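Local coordinates for protein Dot/Icm T4SS effector (Legionella pneumophila subsp. pneumophila, PDB 4HFV) that is a putative Dot/Icm type IV secretion effector, probably delivered into host cells during infection and possibly involved in metaeffector activity, though its molecular function is not established, at residues D125-L130 with S169-K174; L54-T59 with N78-Y83; Y40-K43 with R49-Q52; V7-L12 with E61-S66; S26-A31 with V42-R47. One frame throughout, in Å; residues are numbered along the deposited sequence. Where two conformers were deposited one is given.

Contact 1: residues D125-L130 with S169-K174; sequences DMYSAL and SDRVHK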
# COMPACT_ATOMS: atom_id res chain seq x y z
N ASP A 125 5.81 -1.91 9.14
CA ASP A 125 7.17 -1.62 8.64
C ASP A 125 7.91 -2.92 8.23
O ASP A 125 8.54 -3.00 7.17
CB ASP A 125 7.97 -0.85 9.69
CG ASP A 125 7.37 0.52 10.00
OD1 ASP A 125 6.58 1.06 9.19
OD2 ASP A 125 7.68 1.06 11.08
N MSE A 126 7.83 -3.95 9.09
CA MSE A 126 8.48 -5.21 8.78
C MSE A 126 7.96 -5.88 7.53
O MSE A 126 8.75 -6.25 6.63
CB MSE A 126 8.40 -6.17 10.00
CG MSE A 126 9.10 -5.56 11.22
SE MSE A 126 8.68 -6.47 12.91
CE MSE A 126 9.54 -7.98 12.25
N TYR A 127 6.64 -6.09 7.46
CA TYR A 127 6.09 -6.81 6.32
C TYR A 127 6.24 -6.00 5.03
O TYR A 127 6.39 -6.57 3.95
CB TYR A 127 4.61 -7.13 6.50
CG TYR A 127 4.30 -8.15 7.58
CD1 TYR A 127 5.19 -9.16 7.90
CD2 TYR A 127 3.09 -8.09 8.27
CE1 TYR A 127 4.88 -10.08 8.88
CE2 TYR A 127 2.77 -9.00 9.24
CZ TYR A 127 3.68 -10.01 9.54
OH TYR A 127 3.36 -10.93 10.51
N SER A 128 6.19 -4.68 5.14
CA SER A 128 6.41 -3.87 3.96
C SER A 128 7.84 -4.08 3.44
O SER A 128 8.06 -4.28 2.23
CB SER A 128 6.11 -2.39 4.28
OG SER A 128 6.33 -1.58 3.16
N ALA A 129 8.81 -4.07 4.35
CA ALA A 129 10.21 -4.23 3.96
C ALA A 129 10.40 -5.61 3.36
O ALA A 129 11.10 -5.76 2.36
CB ALA A 129 11.19 -4.00 5.17
N LEU A 130 9.76 -6.62 3.94
CA LEU A 130 9.84 -7.96 3.41
C LEU A 130 9.21 -8.07 2.03
O LEU A 130 9.81 -8.63 1.09
CB LEU A 130 9.16 -8.94 4.36
CG LEU A 130 9.17 -10.43 4.00
CD1 LEU A 130 10.57 -10.93 3.75
CD2 LEU A 130 8.54 -11.25 5.18
N SER A 169 1.36 -7.98 1.25
CA SER A 169 0.71 -6.75 0.86
C SER A 169 -0.67 -6.62 1.53
O SER A 169 -1.03 -5.55 2.03
CB SER A 169 0.62 -6.70 -0.67
OG SER A 169 -0.33 -5.79 -1.05
N ASP A 170 -1.41 -7.72 1.62
CA ASP A 170 -2.68 -7.65 2.30
C ASP A 170 -2.52 -7.29 3.77
O ASP A 170 -3.30 -6.50 4.32
CB ASP A 170 -3.45 -8.96 2.19
CG ASP A 170 -3.88 -9.29 0.79
OD1 ASP A 170 -3.94 -8.36 -0.05
OD2 ASP A 170 -4.20 -10.47 0.54
N ARG A 171 -1.54 -7.90 4.45
CA ARG A 171 -1.38 -7.63 5.87
C ARG A 171 -0.99 -6.18 6.13
O ARG A 171 -1.50 -5.54 7.05
CB ARG A 171 -0.36 -8.58 6.48
CG ARG A 171 -0.77 -10.01 6.41
CD ARG A 171 0.32 -10.93 7.05
NE ARG A 171 -0.10 -12.32 7.00
CZ ARG A 171 0.16 -13.23 7.93
NH1 ARG A 171 0.85 -12.89 9.02
NH2 ARG A 171 -0.28 -14.46 7.77
N VAL A 172 -0.04 -5.69 5.33
CA VAL A 172 0.35 -4.29 5.39
C VAL A 172 -0.88 -3.39 5.18
O VAL A 172 -1.11 -2.47 5.96
CB VAL A 172 1.44 -3.96 4.33
CG1 VAL A 172 1.68 -2.46 4.19
CG2 VAL A 172 2.72 -4.65 4.65
N HIS A 173 -1.67 -3.68 4.14
CA HIS A 173 -2.84 -2.85 3.84
C HIS A 173 -3.80 -2.79 5.06
O HIS A 173 -4.34 -1.72 5.42
CB HIS A 173 -3.60 -3.39 2.64
CG HIS A 173 -4.81 -2.58 2.30
ND1 HIS A 173 -4.76 -1.23 2.08
CD2 HIS A 173 -6.11 -2.94 2.15
CE1 HIS A 173 -5.97 -0.78 1.80
NE2 HIS A 173 -6.81 -1.80 1.86
N LYS A 174 -4.04 -3.95 5.68
CA LYS A 174 -4.95 -4.07 6.83
C LYS A 174 -4.36 -3.34 8.03
O LYS A 174 -5.06 -2.57 8.72
CB LYS A 174 -5.20 -5.55 7.15
CG LYS A 174 -6.16 -5.79 8.34
CD LYS A 174 -6.67 -7.22 8.35
CE LYS A 174 -7.89 -7.40 9.26
NZ LYS A 174 -7.52 -7.35 10.70

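Contact 2: residues L54-T59 with N78-Y83; sequences LVLLKT and NALAYY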
# COMPACT_ATOMS: atom_id res chain seq x y z
N LEU A 54 14.13 -23.26 3.08
CA LEU A 54 14.80 -22.78 1.87
C LEU A 54 14.58 -21.28 1.65
O LEU A 54 15.51 -20.54 1.27
CB LEU A 54 14.40 -23.62 0.64
CG LEU A 54 14.85 -25.10 0.69
CD1 LEU A 54 14.23 -25.91 -0.47
CD2 LEU A 54 16.33 -25.14 0.61
N VAL A 55 13.40 -20.80 1.97
CA VAL A 55 13.17 -19.36 1.86
C VAL A 55 13.99 -18.55 2.84
O VAL A 55 14.59 -17.54 2.47
CB VAL A 55 11.70 -19.04 2.01
CG1 VAL A 55 11.52 -17.55 2.21
CG2 VAL A 55 11.01 -19.52 0.73
N LEU A 56 14.10 -19.05 4.08
CA LEU A 56 14.96 -18.42 5.07
C LEU A 56 16.42 -18.41 4.62
O LEU A 56 17.07 -17.38 4.70
CB LEU A 56 14.87 -19.13 6.43
CG LEU A 56 13.64 -18.79 7.25
CD1 LEU A 56 13.37 -19.85 8.39
CD2 LEU A 56 13.93 -17.43 7.82
N LEU A 57 16.92 -19.55 4.16
CA LEU A 57 18.29 -19.63 3.69
C LEU A 57 18.53 -18.82 2.41
O LEU A 57 19.63 -18.25 2.23
CB LEU A 57 18.71 -21.11 3.50
CG LEU A 57 18.80 -22.00 4.76
CD1 LEU A 57 19.07 -23.49 4.42
CD2 LEU A 57 19.84 -21.49 5.66
N LYS A 58 17.59 -18.80 1.47
CA LYS A 58 17.80 -17.97 0.28
C LYS A 58 17.80 -16.48 0.67
O LYS A 58 18.60 -15.69 0.16
CB LYS A 58 16.73 -18.20 -0.78
CG LYS A 58 16.92 -17.41 -2.02
CD LYS A 58 18.22 -17.71 -2.78
CE LYS A 58 18.32 -19.18 -3.15
NZ LYS A 58 19.55 -19.42 -3.98
N THR A 59 16.91 -16.13 1.57
CA THR A 59 16.84 -14.75 2.07
C THR A 59 18.18 -14.36 2.67
O THR A 59 18.72 -13.32 2.33
CB THR A 59 15.62 -14.57 3.02
OG1 THR A 59 14.44 -14.63 2.24
CG2 THR A 59 15.64 -13.26 3.79
N ASN A 78 14.27 -10.27 10.30
CA ASN A 78 13.31 -10.32 11.40
C ASN A 78 11.89 -10.51 10.87
O ASN A 78 11.14 -11.34 11.37
CB ASN A 78 13.35 -9.05 12.24
CG ASN A 78 14.49 -9.03 13.26
OD1 ASN A 78 14.26 -9.23 14.45
ND2 ASN A 78 15.69 -8.74 12.81
N ALA A 79 11.52 -9.70 9.87
CA ALA A 79 10.21 -9.81 9.27
C ALA A 79 9.92 -11.24 8.76
O ALA A 79 8.86 -11.78 9.01
CB ALA A 79 10.00 -8.76 8.10
N LEU A 80 10.84 -11.82 8.01
CA LEU A 80 10.58 -13.16 7.50
C LEU A 80 10.47 -14.19 8.62
O LEU A 80 9.65 -15.10 8.54
CB LEU A 80 11.70 -13.60 6.57
CG LEU A 80 11.54 -14.97 5.93
CD1 LEU A 80 10.25 -15.07 5.15
CD2 LEU A 80 12.75 -15.18 5.04
N ALA A 81 11.32 -14.08 9.65
CA ALA A 81 11.25 -15.04 10.74
C ALA A 81 9.90 -14.89 11.41
O ALA A 81 9.23 -15.89 11.69
CB ALA A 81 12.38 -14.86 11.76
N TYR A 82 9.51 -13.64 11.67
CA TYR A 82 8.23 -13.39 12.32
C TYR A 82 7.08 -13.93 11.48
O TYR A 82 6.20 -14.58 12.00
CB TYR A 82 8.02 -11.90 12.57
CG TYR A 82 6.84 -11.65 13.47
CD1 TYR A 82 5.58 -11.55 12.93
CD2 TYR A 82 6.98 -11.59 14.87
CE1 TYR A 82 4.48 -11.34 13.73
CE2 TYR A 82 5.89 -11.39 15.68
CZ TYR A 82 4.63 -11.27 15.10
OH TYR A 82 3.50 -11.06 15.84
N TYR A 83 7.12 -13.68 10.18
CA TYR A 83 6.09 -14.16 9.25
C TYR A 83 6.00 -15.69 9.23
O TYR A 83 4.91 -16.28 9.27
CB TYR A 83 6.40 -13.59 7.85
CG TYR A 83 5.39 -13.90 6.75
CD1 TYR A 83 4.04 -13.66 6.91
CD2 TYR A 83 5.82 -14.40 5.52
CE1 TYR A 83 3.15 -13.92 5.86
CE2 TYR A 83 4.96 -14.68 4.50
CZ TYR A 83 3.63 -14.45 4.66
OH TYR A 83 2.80 -14.76 3.60

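Contact 3: residues Y40-K43 with R49-Q52; sequences YSVK and RQPQ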
# COMPACT_ATOMS: atom_id res chain seq x y z
N TYR A 40 21.51 -28.14 1.05
CA TYR A 40 21.61 -29.52 0.58
C TYR A 40 21.09 -30.55 1.61
O TYR A 40 20.79 -31.69 1.26
CB TYR A 40 23.07 -29.86 0.23
CG TYR A 40 23.63 -29.08 -0.96
CD1 TYR A 40 22.79 -28.43 -1.87
CD2 TYR A 40 25.00 -29.01 -1.18
CE1 TYR A 40 23.32 -27.73 -2.97
CE2 TYR A 40 25.53 -28.32 -2.26
CZ TYR A 40 24.69 -27.68 -3.15
OH TYR A 40 25.23 -26.99 -4.21
N SER A 41 21.01 -30.13 2.88
CA SER A 41 20.55 -31.00 3.97
C SER A 41 19.06 -30.86 4.22
O SER A 41 18.49 -31.54 5.07
CB SER A 41 21.32 -30.68 5.26
OG SER A 41 22.69 -30.98 5.07
N VAL A 42 18.43 -29.96 3.48
CA VAL A 42 17.06 -29.61 3.75
C VAL A 42 16.14 -30.79 3.47
O VAL A 42 15.07 -30.90 4.05
CB VAL A 42 16.62 -28.42 2.87
CG1 VAL A 42 16.23 -28.90 1.45
CG2 VAL A 42 15.50 -27.68 3.54
N LYS A 43 16.55 -31.66 2.56
CA LYS A 43 15.79 -32.87 2.28
C LYS A 43 15.45 -33.68 3.56
O LYS A 43 14.52 -34.50 3.58
CB LYS A 43 16.60 -33.72 1.29
CG LYS A 43 18.07 -33.92 1.76
CD LYS A 43 18.89 -34.86 0.87
CE LYS A 43 20.24 -35.20 1.53
NZ LYS A 43 21.17 -35.79 0.52
N ARG A 49 8.14 -28.16 6.25
CA ARG A 49 9.17 -27.23 6.69
C ARG A 49 10.16 -26.91 5.58
O ARG A 49 10.85 -25.92 5.63
CB ARG A 49 9.96 -27.83 7.89
CG ARG A 49 9.20 -27.81 9.21
CD ARG A 49 9.07 -26.41 9.92
NE ARG A 49 8.06 -26.62 10.96
CZ ARG A 49 6.76 -26.35 10.82
NH1 ARG A 49 6.28 -25.74 9.71
NH2 ARG A 49 5.93 -26.68 11.81
N GLN A 50 10.24 -27.78 4.58
CA GLN A 50 11.23 -27.61 3.52
C GLN A 50 11.19 -26.22 2.88
O GLN A 50 12.20 -25.54 2.87
CB GLN A 50 11.13 -28.72 2.48
CG GLN A 50 11.73 -30.01 3.02
CD GLN A 50 11.63 -31.16 2.04
OE1 GLN A 50 11.41 -30.96 0.86
NE2 GLN A 50 11.80 -32.38 2.53
N PRO A 51 10.02 -25.77 2.39
CA PRO A 51 10.09 -24.47 1.73
C PRO A 51 10.34 -23.32 2.70
O PRO A 51 10.94 -22.31 2.29
CB PRO A 51 8.72 -24.34 1.00
CG PRO A 51 7.80 -25.30 1.66
CD PRO A 51 8.70 -26.41 2.24
N GLN A 52 9.91 -23.45 3.95
CA GLN A 52 10.17 -22.38 4.91
C GLN A 52 11.67 -22.27 5.14
O GLN A 52 12.25 -21.19 5.16
CB GLN A 52 9.44 -22.65 6.20
CG GLN A 52 7.95 -22.71 6.02
CD GLN A 52 7.25 -23.23 7.25
OE1 GLN A 52 7.79 -24.07 7.97
NE2 GLN A 52 6.06 -22.71 7.52
O HOH W 1 12.03 -35.08 1.76

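Contact 4: residues V7-L12 with E61-S66; sequences VAYEKL and ELLDNS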
# COMPACT_ATOMS: atom_id res chain seq x y z
N VAL A 7 16.22 -7.76 16.11
CA VAL A 7 17.44 -8.47 16.47
C VAL A 7 18.52 -8.15 15.43
O VAL A 7 18.25 -8.24 14.25
CB VAL A 7 17.24 -10.01 16.47
CG1 VAL A 7 18.55 -10.72 16.89
CG2 VAL A 7 16.10 -10.41 17.40
N ALA A 8 19.75 -7.85 15.86
CA ALA A 8 20.80 -7.60 14.86
C ALA A 8 20.93 -8.74 13.84
O ALA A 8 20.76 -9.93 14.17
CB ALA A 8 22.14 -7.26 15.52
N TYR A 9 21.18 -8.38 12.57
CA TYR A 9 21.18 -9.37 11.49
C TYR A 9 22.16 -10.56 11.70
O TYR A 9 21.78 -11.73 11.51
CB TYR A 9 21.49 -8.68 10.15
CG TYR A 9 21.61 -9.66 9.02
CD1 TYR A 9 20.50 -10.17 8.41
CD2 TYR A 9 22.86 -10.09 8.58
CE1 TYR A 9 20.61 -11.10 7.39
CE2 TYR A 9 22.98 -11.02 7.57
CZ TYR A 9 21.85 -11.52 6.96
OH TYR A 9 21.96 -12.45 5.92
N GLU A 10 23.42 -10.30 12.03
CA GLU A 10 24.36 -11.44 12.11
C GLU A 10 23.93 -12.45 13.16
O GLU A 10 23.99 -13.67 12.93
CB GLU A 10 25.77 -10.98 12.37
CG GLU A 10 26.41 -10.21 11.20
CD GLU A 10 26.49 -11.04 9.90
OE1 GLU A 10 26.76 -12.25 9.99
OE2 GLU A 10 26.30 -10.46 8.80
N LYS A 11 23.51 -11.94 14.31
CA LYS A 11 23.07 -12.76 15.41
C LYS A 11 21.85 -13.58 14.99
O LYS A 11 21.82 -14.82 15.21
CB LYS A 11 22.73 -11.90 16.61
CG LYS A 11 22.44 -12.69 17.85
CD LYS A 11 21.30 -12.10 18.61
CE LYS A 11 21.64 -11.89 20.06
NZ LYS A 11 21.16 -13.01 20.92
N LEU A 12 20.88 -12.95 14.34
CA LEU A 12 19.66 -13.64 13.93
C LEU A 12 19.96 -14.70 12.89
O LEU A 12 19.41 -15.81 12.94
CB LEU A 12 18.61 -12.62 13.40
CG LEU A 12 17.27 -13.24 13.00
CD1 LEU A 12 16.63 -14.08 14.10
CD2 LEU A 12 16.29 -12.14 12.54
N GLU A 61 21.23 -15.70 2.13
CA GLU A 61 22.22 -15.61 1.04
C GLU A 61 22.10 -14.27 0.27
O GLU A 61 23.10 -13.62 -0.10
CB GLU A 61 21.99 -16.79 0.08
CG GLU A 61 22.98 -16.92 -1.11
CD GLU A 61 22.48 -17.87 -2.21
OE1 GLU A 61 21.54 -18.65 -1.97
OE2 GLU A 61 23.02 -17.85 -3.34
N LEU A 62 20.88 -13.84 0.02
CA LEU A 62 20.68 -12.65 -0.81
C LEU A 62 21.05 -11.39 -0.01
O LEU A 62 21.73 -10.49 -0.51
CB LEU A 62 19.24 -12.57 -1.35
CG LEU A 62 18.84 -13.63 -2.42
CD1 LEU A 62 17.32 -13.63 -2.68
CD2 LEU A 62 19.60 -13.43 -3.71
N LEU A 63 20.62 -11.34 1.24
CA LEU A 63 21.01 -10.22 2.09
C LEU A 63 22.52 -10.15 2.26
O LEU A 63 23.10 -9.07 2.20
CB LEU A 63 20.28 -10.31 3.44
CG LEU A 63 18.76 -10.13 3.34
CD1 LEU A 63 18.05 -10.50 4.57
CD2 LEU A 63 18.39 -8.65 2.94
N ASP A 64 23.16 -11.32 2.46
CA ASP A 64 24.61 -11.39 2.59
C ASP A 64 25.29 -10.78 1.36
O ASP A 64 26.27 -10.10 1.49
CB ASP A 64 25.08 -12.83 2.72
CG ASP A 64 24.85 -13.41 4.12
OD1 ASP A 64 24.33 -12.70 5.00
OD2 ASP A 64 25.19 -14.61 4.33
N ASN A 65 24.72 -11.03 0.18
CA ASN A 65 25.25 -10.49 -1.09
C ASN A 65 24.77 -9.08 -1.39
O ASN A 65 25.10 -8.52 -2.44
CB ASN A 65 24.80 -11.35 -2.27
CG ASN A 65 25.35 -12.76 -2.24
OD1 ASN A 65 26.31 -13.07 -1.55
ND2 ASN A 65 24.73 -13.62 -3.05
N SER A 66 23.93 -8.51 -0.53
CA SER A 66 23.36 -7.20 -0.84
C SER A 66 24.28 -6.06 -0.39
O SER A 66 25.26 -6.29 0.31
CB SER A 66 21.99 -7.04 -0.25
OG SER A 66 22.04 -6.75 1.12
O HOH W 2 26.08 -10.62 5.71

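Contact 5: residues S26-A31 with V42-R47; sequences SHNEKA and VKEVSR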
# COMPACT_ATOMS: atom_id res chain seq x y z
N SER A 26 17.15 -33.51 14.18
CA SER A 26 16.02 -34.16 14.87
C SER A 26 15.45 -35.28 14.02
O SER A 26 14.83 -36.18 14.55
CB SER A 26 14.90 -33.18 15.29
OG SER A 26 14.19 -32.69 14.16
N HIS A 27 15.63 -35.22 12.70
CA HIS A 27 15.22 -36.35 11.84
C HIS A 27 16.37 -37.36 11.63
O HIS A 27 16.14 -38.57 11.61
CB HIS A 27 14.69 -35.87 10.46
CG HIS A 27 14.37 -37.00 9.52
ND1 HIS A 27 15.11 -37.26 8.38
CD2 HIS A 27 13.43 -37.97 9.58
CE1 HIS A 27 14.62 -38.32 7.77
NE2 HIS A 27 13.60 -38.78 8.48
N ASN A 28 17.60 -36.86 11.50
CA ASN A 28 18.73 -37.72 11.21
C ASN A 28 19.94 -37.23 11.97
O ASN A 28 20.58 -36.26 11.57
CB ASN A 28 19.04 -37.75 9.71
CG ASN A 28 20.21 -38.65 9.35
OD1 ASN A 28 20.74 -39.39 10.20
ND2 ASN A 28 20.62 -38.62 8.08
N GLU A 29 20.29 -37.96 13.04
CA GLU A 29 21.27 -37.47 14.00
C GLU A 29 22.65 -37.51 13.33
O GLU A 29 23.57 -36.82 13.74
CB GLU A 29 21.28 -38.34 15.27
CG GLU A 29 21.81 -39.75 14.99
CD GLU A 29 21.49 -40.75 16.09
OE1 GLU A 29 20.29 -41.05 16.25
OE2 GLU A 29 22.44 -41.27 16.75
N LYS A 30 22.78 -38.31 12.29
CA LYS A 30 24.06 -38.43 11.59
C LYS A 30 24.18 -37.51 10.37
O LYS A 30 25.16 -37.62 9.64
CB LYS A 30 24.29 -39.87 11.13
CG LYS A 30 24.31 -40.87 12.27
CD LYS A 30 24.66 -42.24 11.75
CE LYS A 30 24.43 -43.27 12.84
NZ LYS A 30 24.87 -44.57 12.35
N ALA A 31 23.24 -36.60 10.16
CA ALA A 31 23.29 -35.78 8.93
C ALA A 31 24.65 -35.12 8.82
O ALA A 31 25.20 -34.59 9.79
CB ALA A 31 22.22 -34.76 8.92
N VAL A 42 18.43 -29.96 3.48
CA VAL A 42 17.06 -29.61 3.75
C VAL A 42 16.14 -30.79 3.47
O VAL A 42 15.07 -30.90 4.05
CB VAL A 42 16.62 -28.42 2.87
CG1 VAL A 42 16.23 -28.90 1.45
CG2 VAL A 42 15.50 -27.68 3.54
N LYS A 43 16.55 -31.66 2.56
CA LYS A 43 15.79 -32.87 2.28
C LYS A 43 15.45 -33.68 3.56
O LYS A 43 14.52 -34.50 3.58
CB LYS A 43 16.60 -33.72 1.29
CG LYS A 43 18.07 -33.92 1.76
CD LYS A 43 18.89 -34.86 0.87
CE LYS A 43 20.24 -35.20 1.53
NZ LYS A 43 21.17 -35.79 0.52
N GLU A 44 16.19 -33.44 4.64
CA GLU A 44 16.00 -34.18 5.90
C GLU A 44 14.79 -33.73 6.72
O GLU A 44 14.29 -34.50 7.53
CB GLU A 44 17.25 -34.08 6.77
CG GLU A 44 18.48 -34.72 6.14
CD GLU A 44 18.48 -36.24 6.18
OE1 GLU A 44 17.52 -36.92 6.63
OE2 GLU A 44 19.50 -36.78 5.75
N VAL A 45 14.32 -32.51 6.48
CA VAL A 45 13.18 -31.97 7.24
C VAL A 45 11.85 -32.30 6.56
O VAL A 45 11.82 -32.74 5.40
CB VAL A 45 13.35 -30.46 7.53
CG1 VAL A 45 14.72 -30.20 8.14
CG2 VAL A 45 13.15 -29.61 6.27
N SER A 46 10.75 -32.14 7.28
CA SER A 46 9.43 -32.49 6.74
C SER A 46 9.07 -31.68 5.49
O SER A 46 9.55 -30.57 5.30
CB SER A 46 8.35 -32.26 7.80
OG SER A 46 8.16 -30.87 8.00
N ARG A 47 8.20 -32.24 4.65
CA ARG A 47 7.82 -31.58 3.39
C ARG A 47 7.29 -30.20 3.72
O ARG A 47 7.63 -29.20 3.08
CB ARG A 47 6.79 -32.45 2.64
CG ARG A 47 6.24 -31.80 1.36
CD ARG A 47 5.64 -32.83 0.40
NE ARG A 47 4.95 -32.21 -0.74
CZ ARG A 47 4.32 -32.89 -1.69
NH1 ARG A 47 4.30 -34.21 -1.64
NH2 ARG A 47 3.72 -32.26 -2.69

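Contact 1: residues D125-L130 with S169-K174
The Tyr127 ring and the Arg171 guanidinium stand nearly perpendicular, their planes 84° apart, and the tyrosine hydroxyl lies at the edge of the guanidinium, close to its plane. Tyr127 OH is 3.5 Å from Arg171 NH1, a near approach rather than a hydrogen bond. The extended aliphatic chain of Arg171 runs obliquely past the ring, with Arg171 CD 3.8 Å from Tyr127 CE2 and Arg171 CB 3.9 Å from Tyr127 CD2. The cationic end is held by salt bridges to Glu167 and Asp86, which probably fix its rotation beside the phenol. Tyr82 and Leu168 also pack on Tyr127.

Nearer the backbones, Val172 turns CG2 into the other helix. Set anti to its own carbonyl carbon, Val172 CG2 lies 3.6 Å from Tyr127 CB and 3.5 Å from Ser128 N, where the backbones come nearest. The helical axes approach to 8.9 Å at 147° between their directions. Outside this interface, Ser169 and His173 of helix 161-188 face the second subunit and, with Arg176, bind a succinate, probably from the crystallisation liquor; Arg176 also packs on Ser128. This is an antiparallel helix pair in an all-helical fold, one member carrying a possible ligand pocket at the subunit interface.

Contact 2: residues L54-T59 with N78-Y83
Helical segments 54-59 and 78-83 run almost exactly antiparallel, 177° between their directions, with axes 10.7 Å apart and Leu56 facing Leu80 at the closest CA positions. They belong to helices 49-64 and 70-90, which follow one another in the chain and form an antiparallel helical hairpin in the core of this all-helical protein.

One side chain from the second helix carries the contact. Leu80, its CG anti to the backbone N (chi1 -178°), reaches across and inserts CD2 among Val55, Leu56 and Thr59. Val55 CG1 meets Leu80 CD2 at 3.9 Å, and the two branched chains pass at a slant. Leu56 comes in on another flank: although its CB leaves the helix to one side, the methyl Leu56 CD2 lies 3.8 Å from Leu80 CD2 and almost as near to Leu80 CG. Thr59 meets the leucine tip to tip, presenting both its methyl CG2 and its hydroxyl oxygen to the same CD2.

Tyr159 packs on Val55, while Phe154 and Phe133 lie against Thr59, the latter from helix 120-136. The buried hydroxyl of Thr59 is satisfied within its own helix: Thr59 OG1 donates to Val55 O at 2.9 Å. That carbonyl also accepts the regular helical bond from Thr59 N, the two donors arriving from opposite faces of its plane. The hydroxyl sits 35° out of the carbonyl plane, with Thr59 OG1 still only 3.3 Å from Leu80 CD2.

Contact 3: residues Y40-K43 with R49-Q52
Gln50 and Val42 bury most of the surface here, and they meet largely through the glutamine side chain and the valine backbone. Gln50 CG lies 3.6 Å from Val42 O, and the chain continues extended (chi2 178°), carrying the amide past this carbonyl toward the end of segment 40-43. Val42 turns its side chain toward the helix, with Val42 CG2 4.0 Å from Gln50 O; it also packs on Val53 and Leu54, one turn further along.

The segments flank a short connection: the 3-10 segment that includes 40-43 leads through a few loop residues into helix 49-64, and Gln50 folds back from the first turn of that helix over the chain that precedes it. Its NE2 serves two acceptors, Val45 O within this connection and a water, which probably holds the amide in its rotation. Ser46 OG caps the backbone N of Arg49 at the entry to the helix.

Lys43 takes part through its backbone, its CB pointing away from the helix. Lys43 O and Gln50 NE2 are 3.6 Å apart, too far for a direct bond, and the water bridges them. It accepts from Gln50 NE2 at 2.8 Å and donates to Lys43 O at 3.1 Å.

Contact 4: residues V7-L12 with E61-S66
Asp64 OD1 takes a short hydrogen bond of 2.6 Å from Tyr9 OH and a second, at 2.8 Å, from a water. The pair joins the first turn of helix 9-27 to the last turn of helix 49-64, a tertiary tie between two helices of the all-helical fold. The water also donates to Glu10 OE2 at 3.1 Å and so bridges two like-charged groups; Glu10 has Lys73 nearby in a long, weak ion pair. Asp64 OD2 forms a salt bridge with Lys13, so both oxygens are engaged and the negative charge is probably stabilised.

A chi1 of 176° swings the Tyr9 ring away from its backbone N and across to the other segment. Asp64 OD1 lies at the ring edge in the ring plane, but the carboxylate is turned 86° from the ring, and the hydroxyl approaches it from above, 45° out of the carboxylate plane. Leu63 passes the ring at a slant, with Leu63 CD1 3.9 Å from Tyr9 CE1, while Leu77 of helix 70-90 also packs on the tyrosine.

Just beyond, Leu63 O accepts from both Ser66 N and Ser66 OG, the hydroxyl bond measuring 2.8 Å and lying in the carbonyl plane on a lone pair.

Contact 5: residues S26-A31 with V42-R47
An Asx turn at Asn28, where the chain leaves helix 9-27, is tied on the protein surface to the loop that precedes helix 49-64 by the carboxylate of Glu44. Asn28 ND2 donates to Glu44 OE2 at 3.2 Å, a nearly straight bond at 169°. The oxygen lies in the plane of the amide, whereas the amide nitrogen stands above the carboxylate plane. The other oxygen turns to the preceding residue: in the conformer described, one of two, His27 ND1 donates to Glu44 OE1 at 3.0 Å. This His-carboxylate bond is less certain and more bent (138°), although the oxygen lies in the imidazole plane and is met nearly along its C-O axis.

A bend at chi2 (-75°) folds the glutamate back so that its carboxylate reaches both donors. In the same conformer Glu44 O is also 3.0 Å from His27 ND1, but the angle is too poor for a hydrogen bond. Ile24 packs against Glu44.

The remaining amide atom of Asn28 serves its own chain. Asn28 OD1 accepts from Lys30 N at 3.1 Å, while Ala31 N bonds to Asn28 O and closes a type I beta turn. Asn28 thus combines an Asx turn with a beta turn at a helix exit.

Along the chain, contacts 5 and 3 come within the loop closed by contact 4, contact 4 alternates with contact 2, and contact 1 follows them all. Contacts 2, 3 and 4 share helix 49-64, with contact 2 only about 3 Å from the centre of the chain. Contacts 3 and 5, centres about 8 Å apart, share Val42 and Lys43 and lie together around the loop between helices 9-27 and 49-64; Leu54 CD2 to Val42 CG1 (3.9 Å) connects them to contact 2. Asn78 OD1 of contact 2 meets Val7 N of contact 4, and Ala79 and Leu80 pack on Met126 and Leu130 of contact 1. Contacts 1 and 5 lie about 32 Å apart between centres, separating the succinate-site helix from the interhelical loop.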